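Local coordinates for Cry23AA1 (Bacillus thuringiensis, PDB 4RHZ), which binds zinc and is probably a pore-forming insecticidal toxin of the aerolysin type, acting as the larger half of a binary complex with Cry37Aa1, at residues Val50-Thr55 with Ile154-Tyr159; Ser69-Thr74 with Asp136-Thr141; Trp75-Thr80 with Glu130-Ser135; His79-Ala84 with Gly221-Arg226; Leu225-Gln230 with Asn251-Pro256. All blocks are in the same frame, centred on the assembly; numbering follows the deposited sequence.

Contact 1: Val50-Thr55 with Ile154-Tyr159; sequences VNNQLT and IQNGTY
An antiparallel strand pair in the long, twisted sheet of an aerolysin-type toxin brings Val50, Asn51 and Asn52 against Asn156, Gln155 and Ile154. Val50 and Asn156 form one hydrogen-bonded pair, with Val50 N 2.8 Å from Asn156 O, and Asn52 and Ile154 form the next. Between them lies the non-hydrogen-bonded pair Asn51-Gln155, whose CA atoms approach to 4.3 Å and whose side chains supply a bond of their own. Gln155 NE2 reaches a lone pair of Asn51 OD1 at 2.7 Å, nearly straight at 162°, and the two amide planes lie only 22° apart. Gln155 can deliver its amide there because its chain is extended, with CG opposite the backbone N (chi1 -177°). Asn51 ND2 is left to bond Cys99 O of the Cry37Aa1 chain, so Asn51 links Gln155 to the partner chain through its two amide atoms. Beyond the last pair, Leu54 CD1 lies against Ile154 CG2, in the modelled conformer of that residue, and Leu54 also touches Trp75. Val50 to Asn52 pair in parallel with a strand of Cry37Aa1 along their other edge, which is typical of a beta-sheet continued across a protein-protein interface.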
# COMPACT_ATOMS: atom_id res chain seq x y z
N VAL A 50 -6.65 -3.52 1.95
CA VAL A 50 -7.14 -4.82 2.21
C VAL A 50 -7.72 -4.98 3.69
O VAL A 50 -7.00 -4.74 4.68
CB VAL A 50 -6.05 -5.92 1.95
CG1 VAL A 50 -6.59 -7.31 2.34
CG2 VAL A 50 -5.61 -5.92 0.44
N ASN A 51 -8.97 -5.46 3.77
CA ASN A 51 -9.65 -5.74 5.02
C ASN A 51 -9.26 -7.11 5.41
O ASN A 51 -9.45 -8.04 4.66
CB ASN A 51 -11.21 -5.68 4.85
CG ASN A 51 -11.74 -4.22 4.85
OD1 ASN A 51 -10.97 -3.23 5.11
ND2 ASN A 51 -13.06 -4.06 4.61
N ASN A 52 -8.71 -7.25 6.60
CA ASN A 52 -8.34 -8.49 7.17
C ASN A 52 -9.19 -8.72 8.44
O ASN A 52 -9.27 -7.86 9.33
CB ASN A 52 -6.83 -8.45 7.60
CG ASN A 52 -5.90 -8.36 6.36
OD1 ASN A 52 -5.60 -9.38 5.71
ND2 ASN A 52 -5.66 -7.13 5.92
N GLN A 53 -9.74 -9.90 8.56
CA GLN A 53 -10.43 -10.23 9.75
C GLN A 53 -9.52 -10.83 10.79
O GLN A 53 -8.82 -11.82 10.51
CB GLN A 53 -11.54 -11.20 9.39
CG GLN A 53 -12.53 -11.22 10.48
CD GLN A 53 -13.05 -12.55 10.70
OE1 GLN A 53 -12.39 -13.40 11.32
NE2 GLN A 53 -14.30 -12.79 10.18
N LEU A 54 -9.51 -10.24 11.99
CA LEU A 54 -8.61 -10.69 13.06
C LEU A 54 -9.15 -11.69 14.05
O LEU A 54 -8.51 -12.75 14.20
CB LEU A 54 -7.98 -9.53 13.84
CG LEU A 54 -7.38 -8.52 12.83
CD1 LEU A 54 -7.03 -7.29 13.60
CD2 LEU A 54 -6.15 -9.11 12.07
N THR A 55 -10.28 -11.36 14.74
CA THR A 55 -11.00 -12.34 15.59
C THR A 55 -12.41 -11.92 15.55
O THR A 55 -12.74 -10.84 15.07
CB THR A 55 -10.84 -12.14 17.08
OG1 THR A 55 -10.18 -10.92 17.35
CG2 THR A 55 -10.33 -13.30 17.79
N ILE A 154 -9.19 -5.15 10.35
CA ILE A 154 -8.15 -4.11 10.19
C ILE A 154 -7.89 -3.89 8.69
O ILE A 154 -7.65 -4.85 7.94
CB ILE A 154 -6.90 -4.44 11.04
CG1 ILE A 154 -6.07 -3.18 11.36
CG2 ILE A 154 -6.05 -5.50 10.41
CD1 ILE A 154 -5.63 -2.42 10.18
N GLN A 155 -8.03 -2.65 8.25
CA GLN A 155 -7.85 -2.32 6.89
C GLN A 155 -6.37 -1.86 6.66
O GLN A 155 -5.97 -0.80 7.11
CB GLN A 155 -8.84 -1.24 6.48
CG GLN A 155 -8.76 -0.90 5.07
CD GLN A 155 -9.86 -0.00 4.63
OE1 GLN A 155 -9.64 1.17 4.30
NE2 GLN A 155 -11.10 -0.54 4.62
N ASN A 156 -5.61 -2.69 5.96
CA ASN A 156 -4.21 -2.49 5.63
C ASN A 156 -3.96 -1.82 4.32
O ASN A 156 -4.64 -2.13 3.33
CB ASN A 156 -3.49 -3.82 5.60
CG ASN A 156 -2.63 -3.98 6.78
OD1 ASN A 156 -3.12 -4.35 7.90
ND2 ASN A 156 -1.32 -3.61 6.62
N GLY A 157 -3.01 -0.89 4.31
CA GLY A 157 -2.50 -0.29 3.05
C GLY A 157 -0.98 -0.44 2.93
O GLY A 157 -0.28 -0.44 3.94
N THR A 158 -0.50 -0.66 1.70
CA THR A 158 0.94 -0.69 1.43
C THR A 158 1.25 0.19 0.25
O THR A 158 0.44 0.32 -0.69
CB THR A 158 1.45 -2.03 1.01
OG1 THR A 158 0.75 -2.41 -0.18
CG2 THR A 158 1.29 -3.05 2.11
N TYR A 159 2.42 0.81 0.28
CA TYR A 159 2.79 1.73 -0.85
C TYR A 159 4.29 1.67 -1.13
O TYR A 159 5.09 1.47 -0.20
CB TYR A 159 2.33 3.16 -0.61
CG TYR A 159 2.84 3.69 0.68
CD1 TYR A 159 4.03 4.48 0.74
CD2 TYR A 159 2.18 3.38 1.88
CE1 TYR A 159 4.53 4.92 1.96
CE2 TYR A 159 2.68 3.79 3.11
CZ TYR A 159 3.85 4.57 3.14
OH TYR A 159 4.29 4.95 4.37

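Contact 2: Ser69-Thr74 with Asp136-Thr141; sequences STVSFT and DSTKVT
Backbone hydrogen bonds join Ser69, Val71 and Phe73 to Val140, Thr138 and Asp136, two bonds to each pair. The shortest runs from Val140 N to Ser69 O at 2.7 Å, and the series is regular, the strand directions standing 171° apart. Weaker CA-H...O contacts fill the non-hydrogen-bonded positions between; Ser137 CA comes to 3.0 Å from Val71 O.

Van der Waals contacts lie on the face that carries Val71, Phe73, Thr138 and Val140. Val71 and Thr138 stand side by side, pointing the same way, and their CG2 methyls meet at 4.0 Å. A chi1 of 56° swings Val140 CG1 back over the main chain, to 3.4 Å from Ser69 O. This face turns inward in the elongated, strand-rich body of the aerolysin-like fold: Ile229 packs on Phe73 and Thr138, and the Phe73 ring stacks with Tyr152.

Polar side chains behave differently on the two faces. On the exposed one, Thr70 OG1 rests against the aliphatic CG of Lys139 at 3.5 Å, while Ser72 OG touches Ser137 CB at 3.3 Å; the extended Lys139 chain carries its amine away from the pair. On the inward face, buried Asp136 uses both carboxylate oxygens: OD1 bonds the hydroxyls of Ser227 and Tyr152, and OD2 bonds that of Ser253.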
# COMPACT_ATOMS: atom_id res chain seq x y z
N SER A 69 -25.11 -5.51 24.69
CA SER A 69 -23.85 -6.20 24.95
C SER A 69 -22.71 -5.32 24.42
O SER A 69 -22.77 -4.79 23.28
CB SER A 69 -23.86 -7.55 24.27
OG SER A 69 -22.91 -8.44 24.78
N THR A 70 -21.69 -5.15 25.25
CA THR A 70 -20.51 -4.43 24.83
C THR A 70 -19.44 -5.36 24.27
O THR A 70 -19.02 -6.28 24.96
CB THR A 70 -19.97 -3.59 25.99
OG1 THR A 70 -20.91 -2.53 26.19
CG2 THR A 70 -18.59 -2.93 25.63
N VAL A 71 -19.03 -5.16 23.00
CA VAL A 71 -17.87 -5.96 22.48
C VAL A 71 -16.66 -5.05 22.24
O VAL A 71 -16.78 -3.98 21.63
CB VAL A 71 -18.19 -6.76 21.17
CG1 VAL A 71 -19.14 -7.92 21.45
CG2 VAL A 71 -18.82 -5.85 20.12
N SER A 72 -15.51 -5.51 22.73
CA SER A 72 -14.30 -4.76 22.81
C SER A 72 -13.23 -5.59 22.16
O SER A 72 -13.14 -6.80 22.44
CB SER A 72 -13.84 -4.62 24.28
OG SER A 72 -14.70 -3.75 24.93
N PHE A 73 -12.36 -4.92 21.43
CA PHE A 73 -11.29 -5.58 20.71
C PHE A 73 -10.01 -4.82 20.92
O PHE A 73 -9.98 -3.58 21.03
CB PHE A 73 -11.59 -5.56 19.22
CG PHE A 73 -12.78 -6.36 18.86
CD1 PHE A 73 -13.99 -5.73 18.58
CD2 PHE A 73 -12.70 -7.72 18.81
CE1 PHE A 73 -15.11 -6.48 18.21
CE2 PHE A 73 -13.81 -8.49 18.46
CZ PHE A 73 -15.02 -7.86 18.15
N THR A 74 -8.94 -5.58 20.94
CA THR A 74 -7.67 -4.95 20.94
C THR A 74 -6.73 -5.62 19.93
O THR A 74 -6.73 -6.84 19.78
CB THR A 74 -7.13 -4.93 22.36
OG1 THR A 74 -6.24 -3.82 22.47
CG2 THR A 74 -6.41 -6.23 22.73
N ASP A 136 -10.97 -0.93 20.20
CA ASP A 136 -12.23 -0.40 19.77
C ASP A 136 -13.32 -1.14 20.56
O ASP A 136 -13.14 -2.31 20.96
CB ASP A 136 -12.39 -0.69 18.25
CG ASP A 136 -11.52 0.23 17.34
OD1 ASP A 136 -10.54 -0.29 16.71
OD2 ASP A 136 -11.85 1.43 17.20
N SER A 137 -14.46 -0.49 20.74
CA SER A 137 -15.60 -1.19 21.32
C SER A 137 -16.87 -0.52 20.95
O SER A 137 -16.88 0.63 20.51
CB SER A 137 -15.49 -1.33 22.82
OG SER A 137 -15.50 -0.07 23.34
N THR A 138 -17.95 -1.29 21.02
CA THR A 138 -19.24 -0.75 20.61
C THR A 138 -20.28 -1.59 21.38
O THR A 138 -19.96 -2.68 21.91
CB THR A 138 -19.43 -0.81 19.10
OG1 THR A 138 -20.53 -0.00 18.69
CG2 THR A 138 -19.60 -2.26 18.60
N LYS A 139 -21.49 -1.04 21.47
CA LYS A 139 -22.51 -1.57 22.33
C LYS A 139 -23.59 -2.01 21.38
O LYS A 139 -24.17 -1.23 20.64
CB LYS A 139 -23.01 -0.46 23.23
CG LYS A 139 -23.53 -0.91 24.59
CD LYS A 139 -24.60 0.14 25.08
CE LYS A 139 -24.72 0.18 26.60
NZ LYS A 139 -25.16 1.53 27.10
N VAL A 140 -23.83 -3.30 21.34
CA VAL A 140 -24.83 -3.74 20.38
C VAL A 140 -26.09 -4.21 21.10
O VAL A 140 -26.05 -4.73 22.22
CB VAL A 140 -24.28 -4.88 19.46
CG1 VAL A 140 -23.76 -6.03 20.27
CG2 VAL A 140 -25.39 -5.39 18.53
N THR A 141 -27.21 -4.02 20.42
CA THR A 141 -28.47 -4.54 20.88
C THR A 141 -28.75 -5.85 20.15
O THR A 141 -28.87 -5.86 18.92
CB THR A 141 -29.58 -3.54 20.57
OG1 THR A 141 -29.33 -2.35 21.31
CG2 THR A 141 -30.96 -4.11 20.97

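Contact 3: Trp75-Thr80 with Glu130-Ser135; sequences WTETHT and ETHTWS. With ZN (zinc ion), chain C.
His79 and Glu130 pair through their backbones and, on the same face of the sheet, meet at a zinc ion, with His132 from the next hydrogen-bonded pair, Glu77-His132, completing the protein ligands. His79 NE2 holds the metal at 2.1 Å. Glu130 OE1 lies farther off, 2.7 Å from the zinc ion. His132 turns NE2 to the metal as well, though its position is uncertain because the residue has two conformers. Glu130 runs alongside His79 with its carboxylate turned 74° from the ring, its extended chain carrying OE1 out to the metal.

The main-chain donors and acceptors are satisfied in turn. Trp75, Glu77 and His79 each exchange two hydrogen bonds with Trp134, His132 and Glu130; His79 N to Glu130 O, for example, is 2.7 Å and nearly straight at 170°.

The side chain of buried Glu77 leaves its strand with a chi1 of 71°, which brings CG to 3.4 Å from Trp134 NE1, in the plane of the indole and at its edge. Its OE1 accepts a weak hydrogen bond from Gly224 N on the neighbouring strand. Farther along, Trp75 CE3 touches Trp134 CD1 at 4.2 Å.

Two strands are thus joined through the metal as well as through their backbones, His79 making the short bond in the model, Glu130 and probably His132 longer ones.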
# COMPACT_ATOMS: atom_id res chain seq x y z
N TRP A 75 -5.92 -4.82 19.25
CA TRP A 75 -4.92 -5.40 18.39
C TRP A 75 -3.64 -4.55 18.27
O TRP A 75 -3.69 -3.33 18.15
CB TRP A 75 -5.51 -5.68 17.01
CG TRP A 75 -4.71 -6.65 16.25
CD1 TRP A 75 -4.56 -7.99 16.50
CD2 TRP A 75 -3.92 -6.37 15.09
NE1 TRP A 75 -3.72 -8.56 15.55
CE2 TRP A 75 -3.31 -7.58 14.68
CE3 TRP A 75 -3.68 -5.20 14.34
CZ2 TRP A 75 -2.48 -7.66 13.55
CZ3 TRP A 75 -2.84 -5.27 13.21
CH2 TRP A 75 -2.25 -6.49 12.83
N THR A 76 -2.50 -5.21 18.34
CA THR A 76 -1.22 -4.50 18.23
C THR A 76 -0.55 -4.86 16.91
O THR A 76 -0.24 -6.01 16.66
CB THR A 76 -0.29 -4.72 19.45
OG1 THR A 76 -0.27 -6.12 19.75
CG2 THR A 76 -0.78 -3.99 20.64
N GLU A 77 -0.46 -3.87 16.03
CA GLU A 77 0.14 -4.03 14.71
C GLU A 77 1.56 -3.48 14.77
O GLU A 77 1.85 -2.47 15.45
CB GLU A 77 -0.61 -3.25 13.63
CG GLU A 77 -0.46 -1.68 13.72
CD GLU A 77 -0.75 -0.98 12.37
OE1 GLU A 77 -1.55 -1.58 11.59
OE2 GLU A 77 -0.20 0.12 12.10
N THR A 78 2.46 -4.16 14.11
CA THR A 78 3.83 -3.68 14.06
C THR A 78 3.96 -3.24 12.66
O THR A 78 3.67 -4.01 11.75
CB THR A 78 4.89 -4.73 14.46
OG1 THR A 78 4.83 -4.92 15.89
CG2 THR A 78 6.32 -4.21 14.11
N HIS A 79 4.35 -1.99 12.48
CA HIS A 79 4.50 -1.55 11.13
C HIS A 79 5.69 -0.57 10.73
O HIS A 79 6.20 0.22 11.57
CB HIS A 79 3.21 -0.99 10.76
CG HIS A 79 3.19 0.48 10.94
ND1 HIS A 79 3.74 1.34 10.01
CD2 HIS A 79 2.66 1.25 11.91
CE1 HIS A 79 3.58 2.58 10.41
NE2 HIS A 79 2.94 2.55 11.57
N THR A 80 6.01 -0.59 9.42
CA THR A 80 7.28 -0.08 8.86
C THR A 80 7.17 1.12 7.85
O THR A 80 6.25 1.17 7.03
CB THR A 80 8.03 -1.28 8.21
OG1 THR A 80 8.31 -2.26 9.20
CG2 THR A 80 9.38 -0.91 7.65
N GLU A 130 7.61 0.46 14.17
CA GLU A 130 6.93 0.77 15.44
C GLU A 130 5.63 -0.01 15.61
O GLU A 130 5.06 -0.51 14.65
CB GLU A 130 6.63 2.25 15.54
CG GLU A 130 5.94 2.80 14.34
CD GLU A 130 5.99 4.34 14.25
OE1 GLU A 130 5.22 4.85 13.43
OE2 GLU A 130 6.77 5.03 14.99
N THR A 131 5.19 -0.14 16.85
CA THR A 131 3.94 -0.85 17.09
C THR A 131 2.82 0.12 17.38
O THR A 131 3.03 1.24 17.88
CB THR A 131 4.02 -1.76 18.25
OG1 THR A 131 4.35 -0.95 19.38
CG2 THR A 131 5.05 -2.87 17.99
N HIS A 132 1.63 -0.30 17.00
CA HIS A 132 0.46 0.47 17.30
C HIS A 132 -0.60 -0.46 17.90
O HIS A 132 -0.71 -1.64 17.53
CB HIS A 132 -0.00 1.29 16.09
CG HIS A 132 0.74 2.59 15.93
ND1 HIS A 132 0.96 3.46 16.98
CD2 HIS A 132 1.34 3.14 14.85
CE1 HIS A 132 1.65 4.51 16.54
NE2 HIS A 132 1.88 4.34 15.26
N THR A 133 -1.30 0.04 18.90
CA THR A 133 -2.31 -0.76 19.59
C THR A 133 -3.63 -0.15 19.18
O THR A 133 -3.90 1.01 19.52
CB THR A 133 -2.13 -0.73 21.12
OG1 THR A 133 -0.89 -1.39 21.44
CG2 THR A 133 -3.29 -1.51 21.84
N TRP A 134 -4.37 -0.89 18.36
CA TRP A 134 -5.76 -0.55 18.02
C TRP A 134 -6.65 -1.04 19.18
O TRP A 134 -6.43 -2.10 19.71
CB TRP A 134 -6.16 -1.22 16.69
CG TRP A 134 -5.34 -0.75 15.51
CD1 TRP A 134 -4.07 -1.12 15.22
CD2 TRP A 134 -5.72 0.20 14.50
NE1 TRP A 134 -3.62 -0.46 14.10
CE2 TRP A 134 -4.62 0.35 13.63
CE3 TRP A 134 -6.87 0.94 14.26
CZ2 TRP A 134 -4.62 1.23 12.53
CZ3 TRP A 134 -6.90 1.80 13.17
CH2 TRP A 134 -5.76 1.94 12.32
N SER A 135 -7.60 -0.23 19.61
CA SER A 135 -8.58 -0.68 20.59
C SER A 135 -9.96 -0.10 20.25
O SER A 135 -10.10 1.09 20.00
CB SER A 135 -8.12 -0.34 22.02
OG SER A 135 -6.93 -1.08 22.33
ZN ZN C . 2.72 4.34 12.59

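Contact 4: His79-Ala84 with Gly221-Arg226; sequences HTETSA and GAQGLR. With ZN (zinc ion), chain C.
Gln223 CB sits squarely over one face of the His79 imidazole, 3.7 Å from the ring centroid and 13° off its normal, a CH-pi contact. The same ring holds the zinc ion through NE2, so the methylene packs against a metal ligand. His79 and Gln223 lie side by side and point the same way. Ala222 O closes in obliquely on the ring, 3.2 Å from His79 ND1. At the rim, in the plane of the imidazole, lies the carboxylate oxygen OE2 of Glu81, from the same strand as the histidine.

Farther along the pair the backbones take over. Ala222 N donates a rather long hydrogen bond of 3.3 Å to Thr80 O, an oxygen that also receives a CA-H...O contact from Gly221 CA at 3.2 Å. Glu81 and Gly221 then face each other as a non-hydrogen-bonded antiparallel pair with CA atoms 4.4 Å apart. The two segments belong to long strands, 67-90 and 211-235, that run through the elongated body of the aerolysin-type fold.

The second shell fixes Gln223. A chi1 of 56° and an extended chain beyond CG bring its amide round to the main chain of the next residue. NE2 donates to Gly224 O at 2.9 Å, almost straight at 172°, and OE1 accepts from Asn257 ND2, which holds the amide at both ends. Leu112 and Ala255 pack against the same side chain. Beyond it, Leu225 and Arg226 both face Gln155 in a classic beta bulge.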
# COMPACT_ATOMS: atom_id res chain seq x y z
N HIS A 79 4.35 -1.99 12.48
CA HIS A 79 4.50 -1.55 11.13
C HIS A 79 5.69 -0.57 10.73
O HIS A 79 6.20 0.22 11.57
CB HIS A 79 3.21 -0.99 10.76
CG HIS A 79 3.19 0.48 10.94
ND1 HIS A 79 3.74 1.34 10.01
CD2 HIS A 79 2.66 1.25 11.91
CE1 HIS A 79 3.58 2.58 10.41
NE2 HIS A 79 2.94 2.55 11.57
N THR A 80 6.01 -0.59 9.42
CA THR A 80 7.28 -0.08 8.86
C THR A 80 7.17 1.12 7.85
O THR A 80 6.25 1.17 7.03
CB THR A 80 8.03 -1.28 8.21
OG1 THR A 80 8.31 -2.26 9.20
CG2 THR A 80 9.38 -0.91 7.65
N GLU A 81 8.10 2.07 7.93
CA GLU A 81 8.35 3.10 6.88
C GLU A 81 9.84 3.18 6.55
O GLU A 81 10.74 3.09 7.44
CB GLU A 81 7.88 4.47 7.31
CG GLU A 81 6.48 4.46 7.79
CD GLU A 81 5.98 5.78 8.34
OE1 GLU A 81 6.76 6.72 8.64
OE2 GLU A 81 4.74 5.86 8.49
N THR A 82 10.11 3.36 5.27
CA THR A 82 11.41 3.31 4.72
C THR A 82 11.51 4.37 3.62
O THR A 82 10.57 4.56 2.78
CB THR A 82 11.69 1.96 4.21
OG1 THR A 82 11.67 1.10 5.32
CG2 THR A 82 13.11 1.83 3.53
N SER A 83 12.61 5.12 3.69
CA SER A 83 13.01 6.00 2.62
C SER A 83 14.55 6.00 2.37
O SER A 83 15.33 5.48 3.21
CB SER A 83 12.47 7.38 2.86
OG SER A 83 13.15 7.97 3.93
N ALA A 84 14.94 6.42 1.16
CA ALA A 84 16.37 6.57 0.75
C ALA A 84 16.44 7.43 -0.54
O ALA A 84 15.43 7.60 -1.24
CB ALA A 84 17.02 5.24 0.52
N GLY A 221 6.17 1.87 2.61
CA GLY A 221 5.48 1.66 3.94
C GLY A 221 4.31 0.65 3.86
O GLY A 221 3.86 0.29 2.76
N ALA A 222 3.84 0.21 5.02
CA ALA A 222 2.71 -0.69 5.13
C ALA A 222 2.17 -0.36 6.50
O ALA A 222 2.91 -0.43 7.47
CB ALA A 222 3.18 -2.17 5.09
N GLN A 223 0.90 0.02 6.59
CA GLN A 223 0.30 0.20 7.94
C GLN A 223 -1.17 -0.11 7.94
O GLN A 223 -1.84 -0.09 6.88
CB GLN A 223 0.46 1.65 8.45
CG GLN A 223 -0.11 2.59 7.49
CD GLN A 223 -0.18 4.00 8.02
OE1 GLN A 223 0.66 4.85 7.64
NE2 GLN A 223 -1.20 4.30 8.90
N GLY A 224 -1.69 -0.28 9.15
CA GLY A 224 -3.13 -0.29 9.35
C GLY A 224 -3.63 1.08 9.02
O GLY A 224 -3.06 2.09 9.48
N LEU A 225 -4.70 1.14 8.25
CA LEU A 225 -5.28 2.42 8.00
C LEU A 225 -6.48 2.75 8.86
O LEU A 225 -6.70 3.92 9.17
CB LEU A 225 -5.72 2.54 6.57
CG LEU A 225 -4.70 2.23 5.48
CD1 LEU A 225 -5.51 2.09 4.18
CD2 LEU A 225 -3.65 3.41 5.37
N ARG A 226 -7.28 1.72 9.17
CA ARG A 226 -8.49 1.86 9.98
C ARG A 226 -9.01 0.51 10.42
O ARG A 226 -8.66 -0.54 9.80
CB ARG A 226 -9.58 2.63 9.30
CG ARG A 226 -9.74 2.28 7.88
CD ARG A 226 -11.14 2.28 7.59
NE ARG A 226 -11.53 3.31 6.69
CZ ARG A 226 -12.68 4.00 6.79
NH1 ARG A 226 -13.54 3.79 7.80
NH2 ARG A 226 -12.95 4.92 5.87
ZN ZN C . 2.72 4.34 12.59

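Contact 5: Leu225-Gln230 with Asn251-Pro256; sequences LRSIIQ and NGSLAP
A beta bulge shifts the register by one residue between Arg226-Leu254 and Ile228-Asn251, and the side chain of Ser227 steps into the irregularity. Its OG accepts from Ser253 N at 2.7 Å, in place of a main-chain acceptor. The torsion responsible, a chi1 of 64°, directs the hydroxyl across to the facing strand; it also bonds Asp136, whose other carboxylate oxygen takes Ser253 OG. Main-chain bonds flank the site: Ser227 N to Ser253 O is 2.9 Å, and Gly252 N reaches Ser227 O at 3.1 Å from well above the carbonyl plane. Just past the end of the strand, Ala255 N bonds Leu225 O at 3.0 Å.

The Arg226 chain bends at chi2 and chi3, which lays its guanidinium between Leu254 and Asn251. Leu254 CD2 lies over one face of the group, while Asn251 OD1 approaches its edge near the plane, 3.4 Å from Arg226 NH1. A water accepts from Arg226 NH1 at 2.8 Å and donates to Ser227 O at 2.7 Å, with a weak bond to Asn251 OD1. Hydroxyl, carboxylate and water thus supply bonds that the irregular strands do not provide through their backbones alone.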
# COMPACT_ATOMS: atom_id res chain seq x y z
N LEU A 225 -4.70 1.14 8.25
CA LEU A 225 -5.28 2.42 8.00
C LEU A 225 -6.48 2.75 8.86
O LEU A 225 -6.70 3.92 9.17
CB LEU A 225 -5.72 2.54 6.57
CG LEU A 225 -4.70 2.23 5.48
CD1 LEU A 225 -5.51 2.09 4.18
CD2 LEU A 225 -3.65 3.41 5.37
N ARG A 226 -7.28 1.72 9.17
CA ARG A 226 -8.49 1.86 9.98
C ARG A 226 -9.01 0.51 10.42
O ARG A 226 -8.66 -0.54 9.80
CB ARG A 226 -9.58 2.63 9.30
CG ARG A 226 -9.74 2.28 7.88
CD ARG A 226 -11.14 2.28 7.59
NE ARG A 226 -11.53 3.31 6.69
CZ ARG A 226 -12.68 4.00 6.79
NH1 ARG A 226 -13.54 3.79 7.80
NH2 ARG A 226 -12.95 4.92 5.87
N SER A 227 -9.76 0.54 11.53
CA SER A 227 -10.38 -0.63 12.14
C SER A 227 -11.89 -0.49 11.88
O SER A 227 -12.43 0.63 11.75
CB SER A 227 -10.05 -0.72 13.64
OG SER A 227 -10.62 0.41 14.33
N ILE A 228 -12.55 -1.62 11.71
CA ILE A 228 -13.97 -1.68 11.50
C ILE A 228 -14.50 -2.86 12.40
O ILE A 228 -13.79 -3.88 12.60
CB ILE A 228 -14.26 -1.98 10.03
CG1 ILE A 228 -13.95 -0.77 9.18
CG2 ILE A 228 -15.76 -2.31 9.81
CD1 ILE A 228 -13.90 -1.09 7.68
N ILE A 229 -15.69 -2.68 12.99
CA ILE A 229 -16.37 -3.78 13.71
C ILE A 229 -17.51 -4.22 12.84
O ILE A 229 -18.39 -3.43 12.51
CB ILE A 229 -16.86 -3.34 15.06
CG1 ILE A 229 -15.63 -3.10 15.97
CG2 ILE A 229 -17.75 -4.43 15.66
CD1 ILE A 229 -15.92 -2.37 17.23
N GLN A 230 -17.47 -5.47 12.40
CA GLN A 230 -18.42 -5.88 11.42
C GLN A 230 -19.41 -6.82 12.14
O GLN A 230 -19.01 -7.87 12.68
CB GLN A 230 -17.67 -6.63 10.29
CG GLN A 230 -18.53 -7.43 9.35
CD GLN A 230 -17.73 -8.43 8.52
OE1 GLN A 230 -16.97 -8.01 7.63
NE2 GLN A 230 -17.96 -9.74 8.73
N ASN A 251 -17.76 1.84 12.19
CA ASN A 251 -16.40 2.40 12.25
C ASN A 251 -15.79 2.32 13.61
O ASN A 251 -16.44 2.71 14.60
CB ASN A 251 -16.41 3.80 11.77
CG ASN A 251 -16.75 3.86 10.36
OD1 ASN A 251 -16.32 2.98 9.56
ND2 ASN A 251 -17.52 4.85 9.99
N GLY A 252 -14.58 1.75 13.65
CA GLY A 252 -13.80 1.68 14.87
C GLY A 252 -12.94 2.93 14.93
O GLY A 252 -13.45 3.96 15.28
N SER A 253 -11.67 2.84 14.50
CA SER A 253 -10.71 3.95 14.58
C SER A 253 -10.00 4.23 13.25
O SER A 253 -9.86 3.33 12.42
CB SER A 253 -9.60 3.64 15.59
OG SER A 253 -10.06 3.30 16.87
N LEU A 254 -9.53 5.46 13.05
CA LEU A 254 -8.62 5.80 11.91
C LEU A 254 -7.23 5.81 12.46
O LEU A 254 -7.05 6.20 13.60
CB LEU A 254 -8.88 7.20 11.41
CG LEU A 254 -10.22 7.56 10.83
CD1 LEU A 254 -10.18 9.01 10.37
CD2 LEU A 254 -10.58 6.59 9.67
N ALA A 255 -6.23 5.42 11.68
CA ALA A 255 -4.81 5.68 12.10
C ALA A 255 -4.52 7.21 12.30
O ALA A 255 -5.16 8.05 11.67
CB ALA A 255 -3.84 5.03 11.13
N PRO A 256 -3.56 7.56 13.18
CA PRO A 256 -3.27 9.04 13.41
C PRO A 256 -2.95 9.84 12.13
O PRO A 256 -3.45 11.01 11.92
CB PRO A 256 -2.06 9.06 14.35
CG PRO A 256 -1.90 7.60 14.87
CD PRO A 256 -2.70 6.65 13.96
O HOH W 1 -12.99 2.85 10.33

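Contacts 2 and 3 are successive lengths of one strand pair, 67-90 with 126-142, with centres about 20 Å apart. Contact 3 holds all three zinc ligands; contact 4 shares His79 with it and backs that ligand from strand 211-235. The centres of contacts 3 and 4 lie about 11 Å apart. Strand 211-235 continues into contact 5, whose Ala255 side chain remains about 7 Å from the zinc ion. Trp134 of contact 3 packs on contacts 4 and 5. Asp136 of contact 2 reaches contact 5, with its OD1 2.5 Å from Ser227 OG. Contact 1 joins the same sheet through Gln155, whose backbone O is 2.6 Å from Leu225 N, and pairs with a strand of the Cry37Aa1 chain.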